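Local coordinates for protein VIN1 (Oscarella pearsei, PDB 6BFI) that probably binds actin filaments and may take part in cell-cell adhesion, as a sponge homolog of vinculin, at residues 5-10 with 180-185; 13-18 with 770-775; 133-138 with 247-252. All blocks are in the same frame, centred on the assembly; numbering follows the deposited sequence.

Contact 1: 5-10 with 180-185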
loop_
_atom_site.group_PDB
_atom_site.type_symbol
_atom_site.label_atom_id
_atom_site.label_comp_id
_atom_site.label_asym_id
_atom_site.label_seq_id
_atom_site.Cartn_x
_atom_site.Cartn_y
_atom_site.Cartn_z
ATOM N N PHE A 5 10.693 18.271 -10.128
ATOM C CA PHE A 5 11.050 18.284 -8.713
ATOM C C PHE A 5 11.163 16.871 -8.154
ATOM O O PHE A 5 10.855 16.644 -6.979
ATOM C CB PHE A 5 10.044 19.092 -7.880
ATOM C CG PHE A 5 8.767 19.408 -8.604
ATOM C CD1 PHE A 5 7.824 18.420 -8.843
ATOM C CD2 PHE A 5 8.504 20.698 -9.034
ATOM C CE1 PHE A 5 6.643 18.713 -9.507
ATOM C CE2 PHE A 5 7.329 20.999 -9.697
ATOM C CZ PHE A 5 6.397 20.006 -9.934
ATOM N N HIS A 6 11.603 15.916 -8.976
ATOM C CA HIS A 6 11.792 14.534 -8.552
ATOM C C HIS A 6 13.078 14.331 -7.763
ATOM O O HIS A 6 13.368 13.197 -7.365
ATOM C CB HIS A 6 11.786 13.606 -9.771
ATOM C CG HIS A 6 12.807 13.965 -10.807
ATOM N ND1 HIS A 6 13.981 13.261 -10.970
ATOM C CD2 HIS A 6 12.830 14.956 -11.729
ATOM C CE1 HIS A 6 14.682 13.801 -11.951
ATOM N NE2 HIS A 6 14.007 14.831 -12.427
ATOM N N THR A 7 13.834 15.396 -7.515
ATOM C CA THR A 7 15.142 15.326 -6.883
ATOM C C THR A 7 15.225 16.383 -5.789
ATOM O O THR A 7 14.734 17.503 -5.962
ATOM C CB THR A 7 16.248 15.522 -7.938
ATOM O OG1 THR A 7 16.575 14.258 -8.535
ATOM C CG2 THR A 7 17.495 16.132 -7.337
ATOM N N LYS A 8 15.830 16.012 -4.654
ATOM C CA LYS A 8 15.957 16.941 -3.534
ATOM C C LYS A 8 16.733 18.195 -3.919
ATOM O O LYS A 8 16.470 19.275 -3.378
ATOM C CB LYS A 8 16.626 16.249 -2.347
ATOM C CG LYS A 8 15.783 15.158 -1.714
ATOM C CD LYS A 8 16.555 14.421 -0.630
ATOM C CE LYS A 8 15.690 13.370 0.043
ATOM N NZ LYS A 8 16.434 12.660 1.121
ATOM N N THR A 9 17.695 18.075 -4.836
ATOM C CA THR A 9 18.389 19.258 -5.336
ATOM C C THR A 9 17.456 20.130 -6.168
ATOM O O THR A 9 17.466 21.362 -6.039
ATOM C CB THR A 9 19.609 18.843 -6.159
ATOM O OG1 THR A 9 20.521 18.116 -5.326
ATOM C CG2 THR A 9 20.311 20.064 -6.734
ATOM N N LEU A 10 16.642 19.505 -7.024
ATOM C CA LEU A 10 15.682 20.251 -7.832
ATOM C C LEU A 10 14.730 21.052 -6.955
ATOM O O LEU A 10 14.602 22.269 -7.113
ATOM C CB LEU A 10 14.900 19.293 -8.731
ATOM C CG LEU A 10 15.499 18.988 -10.102
ATOM C CD1 LEU A 10 14.717 17.880 -10.784
ATOM C CD2 LEU A 10 15.501 20.238 -10.959
ATOM N N PRO A 180 18.532 7.809 -2.080
ATOM C CA PRO A 180 18.408 8.850 -1.044
ATOM C C PRO A 180 18.229 10.261 -1.590
ATOM O O PRO A 180 18.026 11.191 -0.798
ATOM C CB PRO A 180 19.726 8.730 -0.265
ATOM C CG PRO A 180 20.155 7.333 -0.479
ATOM C CD PRO A 180 19.777 7.039 -1.896
ATOM N N GLU A 181 18.298 10.459 -2.905
ATOM C CA GLU A 181 18.151 11.786 -3.487
ATOM C C GLU A 181 16.759 12.050 -4.044
ATOM O O GLU A 181 16.456 13.198 -4.381
ATOM C CB GLU A 181 19.189 11.995 -4.599
ATOM C CG GLU A 181 20.621 12.083 -4.098
ATOM C CD GLU A 181 21.625 12.278 -5.221
ATOM O OE1 GLU A 181 21.312 11.913 -6.375
ATOM O OE2 GLU A 181 22.728 12.798 -4.950
ATOM N N LEU A 182 15.912 11.031 -4.143
ATOM C CA LEU A 182 14.599 11.203 -4.747
ATOM C C LEU A 182 13.611 11.796 -3.748
ATOM O O LEU A 182 13.665 11.512 -2.548
ATOM C CB LEU A 182 14.080 9.866 -5.276
ATOM C CG LEU A 182 14.914 9.208 -6.381
ATOM C CD1 LEU A 182 14.270 7.908 -6.846
ATOM C CD2 LEU A 182 15.114 10.161 -7.552
ATOM N N THR A 183 12.712 12.639 -4.255
ATOM C CA THR A 183 11.674 13.247 -3.431
ATOM C C THR A 183 10.439 12.372 -3.297
ATOM O O THR A 183 9.622 12.611 -2.402
ATOM C CB THR A 183 11.263 14.606 -4.008
ATOM O OG1 THR A 183 10.916 14.450 -5.392
ATOM C CG2 THR A 183 12.396 15.609 -3.880
ATOM N N ASN A 184 10.286 11.379 -4.166
ATOM C CA ASN A 184 9.163 10.453 -4.115
ATOM C C ASN A 184 9.566 9.226 -3.305
ATOM O O ASN A 184 10.457 8.474 -3.713
ATOM C CB ASN A 184 8.745 10.052 -5.528
ATOM C CG ASN A 184 7.398 9.367 -5.570
ATOM O OD1 ASN A 184 7.040 8.607 -4.667
ATOM N ND2 ASN A 184 6.640 9.630 -6.620
ATOM N N LEU A 185 8.911 9.027 -2.159
ATOM C CA LEU A 185 9.245 7.893 -1.306
ATOM C C LEU A 185 8.933 6.563 -1.980
ATOM O O LEU A 185 9.629 5.570 -1.736
ATOM C CB LEU A 185 8.496 7.998 0.024
ATOM C CG LEU A 185 8.938 9.110 0.977
ATOM C CD1 LEU A 185 7.983 9.207 2.159
ATOM C CD2 LEU A 185 10.363 8.871 1.457
HETATM O O HOH W 1 11.479 11.308 -6.855
#

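Contact 2: 13-18 with 770-775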
loop_
_atom_site.group_PDB
_atom_site.type_symbol
_atom_site.label_atom_id
_atom_site.label_comp_id
_atom_site.label_asym_id
_atom_site.label_seq_id
_atom_site.Cartn_x
_atom_site.Cartn_y
_atom_site.Cartn_z
ATOM N N VAL A 13 16.486 23.898 -4.896
ATOM C CA VAL A 13 16.843 25.094 -5.661
ATOM C C VAL A 13 15.613 25.840 -6.160
ATOM O O VAL A 13 15.515 27.060 -6.032
ATOM C CB VAL A 13 17.786 24.715 -6.827
ATOM C CG1 VAL A 13 17.868 25.853 -7.836
ATOM C CG2 VAL A 13 19.171 24.347 -6.310
ATOM N N ILE A 14 14.656 25.121 -6.735
ATOM C CA ILE A 14 13.540 25.756 -7.425
ATOM C C ILE A 14 12.522 26.340 -6.446
ATOM O O ILE A 14 11.889 27.365 -6.742
ATOM C CB ILE A 14 12.889 24.751 -8.398
ATOM C CG1 ILE A 14 13.870 24.420 -9.526
ATOM C CG2 ILE A 14 11.580 25.282 -8.963
ATOM C CD1 ILE A 14 13.309 23.489 -10.573
ATOM N N ASP A 15 12.350 25.727 -5.273
ATOM C CA ASP A 15 11.338 26.206 -4.330
ATOM C C ASP A 15 11.544 27.666 -3.931
ATOM O O ASP A 15 10.617 28.476 -4.121
ATOM C CB ASP A 15 11.289 25.266 -3.120
ATOM C CG ASP A 15 10.275 25.701 -2.086
ATOM O OD1 ASP A 15 9.068 25.460 -2.297
ATOM O OD2 ASP A 15 10.685 26.280 -1.058
ATOM N N PRO A 16 12.706 28.081 -3.403
ATOM C CA PRO A 16 12.836 29.490 -2.992
ATOM C C PRO A 16 12.783 30.467 -4.154
ATOM O O PRO A 16 12.256 31.574 -3.987
ATOM C CB PRO A 16 14.197 29.527 -2.283
ATOM C CG PRO A 16 14.961 28.411 -2.892
ATOM C CD PRO A 16 13.954 27.332 -3.159
ATOM N N VAL A 17 13.303 30.094 -5.325
ATOM C CA VAL A 17 13.251 30.995 -6.472
ATOM C C VAL A 17 11.813 31.179 -6.941
ATOM O O VAL A 17 11.389 32.295 -7.269
ATOM C CB VAL A 17 14.157 30.476 -7.604
ATOM C CG1 VAL A 17 14.172 31.460 -8.766
ATOM C CG2 VAL A 17 15.568 30.238 -7.086
ATOM N N ALA A 18 11.040 30.091 -6.984
ATOM C CA ALA A 18 9.624 30.209 -7.316
ATOM C C ALA A 18 8.894 31.060 -6.287
ATOM O O ALA A 18 7.973 31.813 -6.629
ATOM C CB ALA A 18 8.988 28.824 -7.419
ATOM N N LEU A 770 2.601 22.133 -5.158
ATOM C CA LEU A 770 1.423 22.955 -5.415
ATOM C C LEU A 770 1.801 24.424 -5.526
ATOM O O LEU A 770 1.377 25.118 -6.456
ATOM C CB LEU A 770 0.381 22.750 -4.312
ATOM C CG LEU A 770 -0.880 23.613 -4.422
ATOM C CD1 LEU A 770 -1.711 23.216 -5.635
ATOM C CD2 LEU A 770 -1.708 23.526 -3.153
ATOM N N LYS A 771 2.604 24.919 -4.579
ATOM C CA LYS A 771 3.012 26.319 -4.636
ATOM C C LYS A 771 3.851 26.599 -5.875
ATOM O O LYS A 771 3.646 27.612 -6.558
ATOM C CB LYS A 771 3.775 26.699 -3.367
ATOM C CG LYS A 771 2.919 26.678 -2.113
ATOM C CD LYS A 771 3.681 27.210 -0.915
ATOM C CE LYS A 771 4.881 26.341 -0.592
ATOM N NZ LYS A 771 5.623 26.862 0.588
ATOM N N ILE A 772 4.791 25.705 -6.195
ATOM C CA ILE A 772 5.628 25.916 -7.375
ATOM C C ILE A 772 4.776 25.934 -8.640
ATOM O O ILE A 772 4.895 26.835 -9.482
ATOM C CB ILE A 772 6.731 24.844 -7.450
ATOM C CG1 ILE A 772 7.681 24.974 -6.257
ATOM C CG2 ILE A 772 7.493 24.957 -8.761
ATOM C CD1 ILE A 772 8.763 23.918 -6.215
ATOM N N LEU A 773 3.892 24.945 -8.788
ATOM C CA LEU A 773 3.119 24.816 -10.019
ATOM C C LEU A 773 2.092 25.929 -10.163
ATOM O O LEU A 773 1.797 26.355 -11.286
ATOM C CB LEU A 773 2.439 23.448 -10.068
ATOM C CG LEU A 773 3.385 22.247 -10.193
ATOM C CD1 LEU A 773 2.628 20.932 -10.042
ATOM C CD2 LEU A 773 4.144 22.289 -11.505
ATOM N N ALA A 774 1.531 26.406 -9.049
ATOM C CA ALA A 774 0.639 27.557 -9.111
ATOM C C ALA A 774 1.402 28.822 -9.482
ATOM O O ALA A 774 0.886 29.668 -10.222
ATOM C CB ALA A 774 -0.081 27.738 -7.779
ATOM N N THR A 775 2.630 28.973 -8.974
ATOM C CA THR A 775 3.445 30.117 -9.376
ATOM C C THR A 775 3.780 30.057 -10.861
ATOM O O THR A 775 3.825 31.092 -11.538
ATOM C CB THR A 775 4.721 30.180 -8.537
ATOM O OG1 THR A 775 4.377 30.259 -7.149
ATOM C CG2 THR A 775 5.552 31.399 -8.914
#

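Contact 3: 133-138 with 247-252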
loop_
_atom_site.group_PDB
_atom_site.type_symbol
_atom_site.label_atom_id
_atom_site.label_comp_id
_atom_site.label_asym_id
_atom_site.label_seq_id
_atom_site.Cartn_x
_atom_site.Cartn_y
_atom_site.Cartn_z
ATOM N N LYS A 133 24.236 7.479 -17.107
ATOM C CA LYS A 133 25.360 6.701 -16.589
ATOM C C LYS A 133 24.877 5.477 -15.813
ATOM O O LYS A 133 25.313 4.343 -16.072
ATOM C CB LYS A 133 26.241 7.585 -15.706
ATOM C CG LYS A 133 27.387 6.848 -15.040
ATOM C CD LYS A 133 27.818 7.549 -13.763
ATOM C CE LYS A 133 26.699 7.545 -12.728
ATOM N NZ LYS A 133 26.289 6.162 -12.354
ATOM N N MET A 134 23.970 5.690 -14.852
ATOM C CA MET A 134 23.469 4.583 -14.038
ATOM C C MET A 134 22.848 3.496 -14.909
ATOM O O MET A 134 23.185 2.310 -14.783
ATOM C CB MET A 134 22.449 5.102 -13.021
ATOM C CG MET A 134 22.912 6.323 -12.246
ATOM S SD MET A 134 21.872 6.690 -10.819
ATOM C CE MET A 134 22.839 7.970 -10.023
ATOM N N VAL A 135 21.940 3.891 -15.808
ATOM C CA VAL A 135 21.304 2.940 -16.715
ATOM C C VAL A 135 22.344 2.216 -17.557
ATOM O O VAL A 135 22.188 1.030 -17.861
ATOM C CB VAL A 135 20.260 3.665 -17.588
ATOM C CG1 VAL A 135 19.762 2.765 -18.711
ATOM C CG2 VAL A 135 19.093 4.131 -16.730
ATOM N N LYS A 136 23.421 2.906 -17.935
ATOM C CA LYS A 136 24.509 2.251 -18.658
ATOM C C LYS A 136 25.096 1.103 -17.841
ATOM O O LYS A 136 25.225 -0.026 -18.336
ATOM C CB LYS A 136 25.579 3.286 -19.013
ATOM C CG LYS A 136 26.874 2.733 -19.578
ATOM C CD LYS A 136 27.836 3.880 -19.868
ATOM C CE LYS A 136 29.234 3.388 -20.208
ATOM N NZ LYS A 136 30.190 4.525 -20.369
ATOM N N VAL A 137 25.432 1.367 -16.573
ATOM C CA VAL A 137 25.967 0.307 -15.714
ATOM C C VAL A 137 24.983 -0.857 -15.619
ATOM O O VAL A 137 25.342 -2.025 -15.848
ATOM C CB VAL A 137 26.307 0.868 -14.322
ATOM C CG1 VAL A 137 26.582 -0.265 -13.347
ATOM C CG2 VAL A 137 27.501 1.808 -14.406
ATOM N N CYS A 138 23.722 -0.553 -15.283
ATOM C CA CYS A 138 22.713 -1.601 -15.133
ATOM C C CYS A 138 22.571 -2.427 -16.407
ATOM O O CYS A 138 22.385 -3.649 -16.349
ATOM C CB CYS A 138 21.367 -0.984 -14.748
ATOM S SG CYS A 138 21.372 -0.056 -13.197
ATOM N N ARG A 247 13.806 1.148 -15.034
ATOM C CA ARG A 247 12.583 1.904 -15.287
ATOM C C ARG A 247 12.363 2.973 -14.223
ATOM O O ARG A 247 12.041 4.124 -14.541
ATOM C CB ARG A 247 11.384 0.958 -15.355
ATOM C CG ARG A 247 10.117 1.626 -15.861
ATOM C CD ARG A 247 8.903 0.726 -15.699
ATOM N NE ARG A 247 8.564 0.523 -14.293
ATOM C CZ ARG A 247 7.772 1.331 -13.591
ATOM N NH1 ARG A 247 7.237 2.402 -14.163
ATOM N NH2 ARG A 247 7.519 1.068 -12.316
ATOM N N VAL A 248 12.529 2.609 -12.950
ATOM C CA VAL A 248 12.324 3.564 -11.866
ATOM C C VAL A 248 13.405 4.636 -11.878
ATOM O O VAL A 248 13.142 5.798 -11.541
ATOM C CB VAL A 248 12.269 2.824 -10.517
ATOM C CG1 VAL A 248 12.053 3.805 -9.374
ATOM C CG2 VAL A 248 11.167 1.775 -10.536
ATOM N N LEU A 249 14.631 4.271 -12.269
ATOM C CA LEU A 249 15.708 5.248 -12.379
ATOM C C LEU A 249 15.355 6.372 -13.344
ATOM O O LEU A 249 15.785 7.514 -13.148
ATOM C CB LEU A 249 17.000 4.559 -12.830
ATOM C CG LEU A 249 17.947 4.039 -11.748
ATOM C CD1 LEU A 249 19.072 3.213 -12.359
ATOM C CD2 LEU A 249 18.516 5.197 -10.953
ATOM N N GLN A 250 14.572 6.074 -14.378
ATOM C CA GLN A 250 14.263 7.031 -15.430
ATOM C C GLN A 250 12.944 7.764 -15.213
ATOM O O GLN A 250 12.565 8.586 -16.053
ATOM C CB GLN A 250 14.244 6.323 -16.789
ATOM C CG GLN A 250 15.598 5.759 -17.203
ATOM C CD GLN A 250 15.534 4.971 -18.498
ATOM O OE1 GLN A 250 14.525 4.334 -18.799
ATOM N NE2 GLN A 250 16.615 5.013 -19.272
ATOM N N LEU A 251 12.239 7.492 -14.118
ATOM C CA LEU A 251 11.009 8.212 -13.821
ATOM C C LEU A 251 11.336 9.599 -13.287
ATOM O O LEU A 251 12.126 9.744 -12.349
ATOM C CB LEU A 251 10.161 7.441 -12.812
ATOM C CG LEU A 251 9.420 6.220 -13.359
ATOM C CD1 LEU A 251 8.512 5.624 -12.293
ATOM C CD2 LEU A 251 8.623 6.593 -14.600
ATOM N N THR A 252 10.732 10.619 -13.895
ATOM C CA THR A 252 10.883 12.003 -13.460
ATOM C C THR A 252 9.534 12.614 -13.097
ATOM O O THR A 252 9.337 13.823 -13.223
ATOM C CB THR A 252 11.577 12.840 -14.534
ATOM O OG1 THR A 252 10.776 12.860 -15.724
ATOM C CG2 THR A 252 12.947 12.265 -14.860
#

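Contact 1: 5-10 with 180-185
Thr183 is the residue of 180-185 whose side chain enters most closely among the backbone groups of 5-10. Its OG1 donates to Phe5 O at 2.7 Å, lying in the carbonyl plane and on a lone pair. The hydroxyl is set between the backbone N and the carbonyl carbon (chi1 53°), which leaves the methyl to pack on the peptide joining Thr7 and Lys8, with CG2 3.5 Å from Thr7 C.

His6 O is held by two donors. Thr183 N reaches it at 3.2 Å from above the carbonyl plane, 63° out of it, and a water donates to the same His6 O at 2.7 Å. That water in turn accepts from Asn184 N at 2.9 Å, so two successive amides of 180-185 are answered by this one carbonyl, the second through the water. The CD2 branch of Leu182 rests 3.5 Å from His6 O as well.

On the other side of the pair Thr7 and Leu182, Lys8 N donates to Glu181 O at 2.9 Å with a nearly straight N-H...O angle of 166°. This bond and the one from Thr183 N flank a single antiparallel beta bridge whose central pair, Thr7 and Leu182, is non-hydrogen-bonded; it is an isolated pairing between loops in an otherwise helical protein of the vinculin family. Thr7 is the N-cap residue of helix 8-32 but its side chain does no capping, and the amide of Lys8 in the first turn finds its acceptor across the contact instead.

The extended Lys8 chain runs past the backbone carbonyl of Glu181 until NZ donates to Pro180 O at 2.9 Å. Asn184, opening helix 185-215, caps Ala186 N through OD1, while Thr7 OG1 makes a weak hydrogen bond to Asp127 of helix 102-145.

Contact 2: 13-18 with 770-775
Ile772 meets Ile14, Asp15 and Ala18 where two helices cross in the all-helical vinculin fold: helix 8-32, at the start of the chain, and helix 763-778, near the C-terminal end, which by comparison with vinculin probably belongs to the tail. The pairing is consistent with the head-to-tail clasp known from this family. The two short axes pass 9.6 Å apart, with their N-to-C directions at 53°.

Apolar packing makes up most of the contact, and both branches of Ile772 share in it. Its CG2 meets Ile14 CG2 at 4.1 Å, the two isoleucine side chains crossing at about a right angle. The other branch sets out beside the backbone N (chi1 -64°) and stays extended; this carries CD1 over the backbone of helix 8-32, 3.9 Å from Asp15 CA, while CG1 lies 4.2 Å from Ala18 CB. Ala18 and Ile772 are the residues whose CA atoms lie nearest each other across the two segments. Phe5, in the loop ahead of helix 8-32, also touches Ile772, and Ile14 packs in addition on Ser120 of helix 102-145.

Electrostatics enter more loosely. Asp15 OD1 and Lys771 NZ stand 4.7 Å apart, too far to be in contact, although their opposite charges would be expected to attract at this range.

The side-chain hydrogen bond of the contact lies within helix 763-778. Lys771 O accepts from both Thr775 N, at 3.0 Å, and Thr775 OG1, at 2.8 Å, the two donors arriving from opposite faces of the carbonyl plane. With its hydroxyl turned back in this way, Thr775 presents the methyl to the other helix, and CG2 comes to 3.4 Å from Ala18 O.

Contact 3: 133-138 with 247-252
Met134 O accepts the helical bond from Cys138 N at 3.0 Å, and these two residues, one turn apart on helix 102-145, both meet Leu249 with their side chains. Leu249, at the end of helix 224-249, is the wedge of the contact. Its CD1 branch reaches between them, 3.9 Å from Met134 CB and 4.1 Å from Cys138 SG. The CD2 branch touches Met134 SD at 3.7 Å, the two side chains crossing at about a right angle. Beyond CG the methionine chain is extended, and it goes on to touch Val174 and Arg178 of helix 154-178.

Gln250, just past the helix end, closes the more exposed side. Its extended chain crosses Val135 at about a right angle, laying the CG methylene 3.9 Å from Val135 CG2. The amide NE2 follows over the same methyl, 3.7 Å from CG2; with Val135 CG1 anti to the backbone N (chi1 170°), that second methyl lies 3.9 Å from NE2 too. The amide thus meets valine only through its methyls, by van der Waals contact.

Cys138 also touches Ile242, Ile245 and Ile246 further back on helix 224-249, extending the apolar seam. Apolar side chains packed between neighbouring helices in this way are characteristic of the helical bundles of the vinculin family.

In the fold
From the N terminus, the chain passes 5-10, where helix 8-32 begins, and then 13-18 on the same helix, which contacts 1 and 2 share. It continues through 133-138 before 180-185 returns to close contact 1. Next, 247-252 closes contact 3, whose loop therefore crosses that of contact 1. Only at 770-775, far along the chain, is contact 2 closed; its loop crosses that of contact 1 and encloses the whole of contact 3. Contact 1 touches both others, Phe5 packing on Ile772 and Leu773 and His6 on Thr252, whereas contacts 2 and 3 stay about 10 Å apart at their nearest atoms. The N-terminal segment thus joins helix 763-778 to the loops that follow helices 154-178 and 224-249.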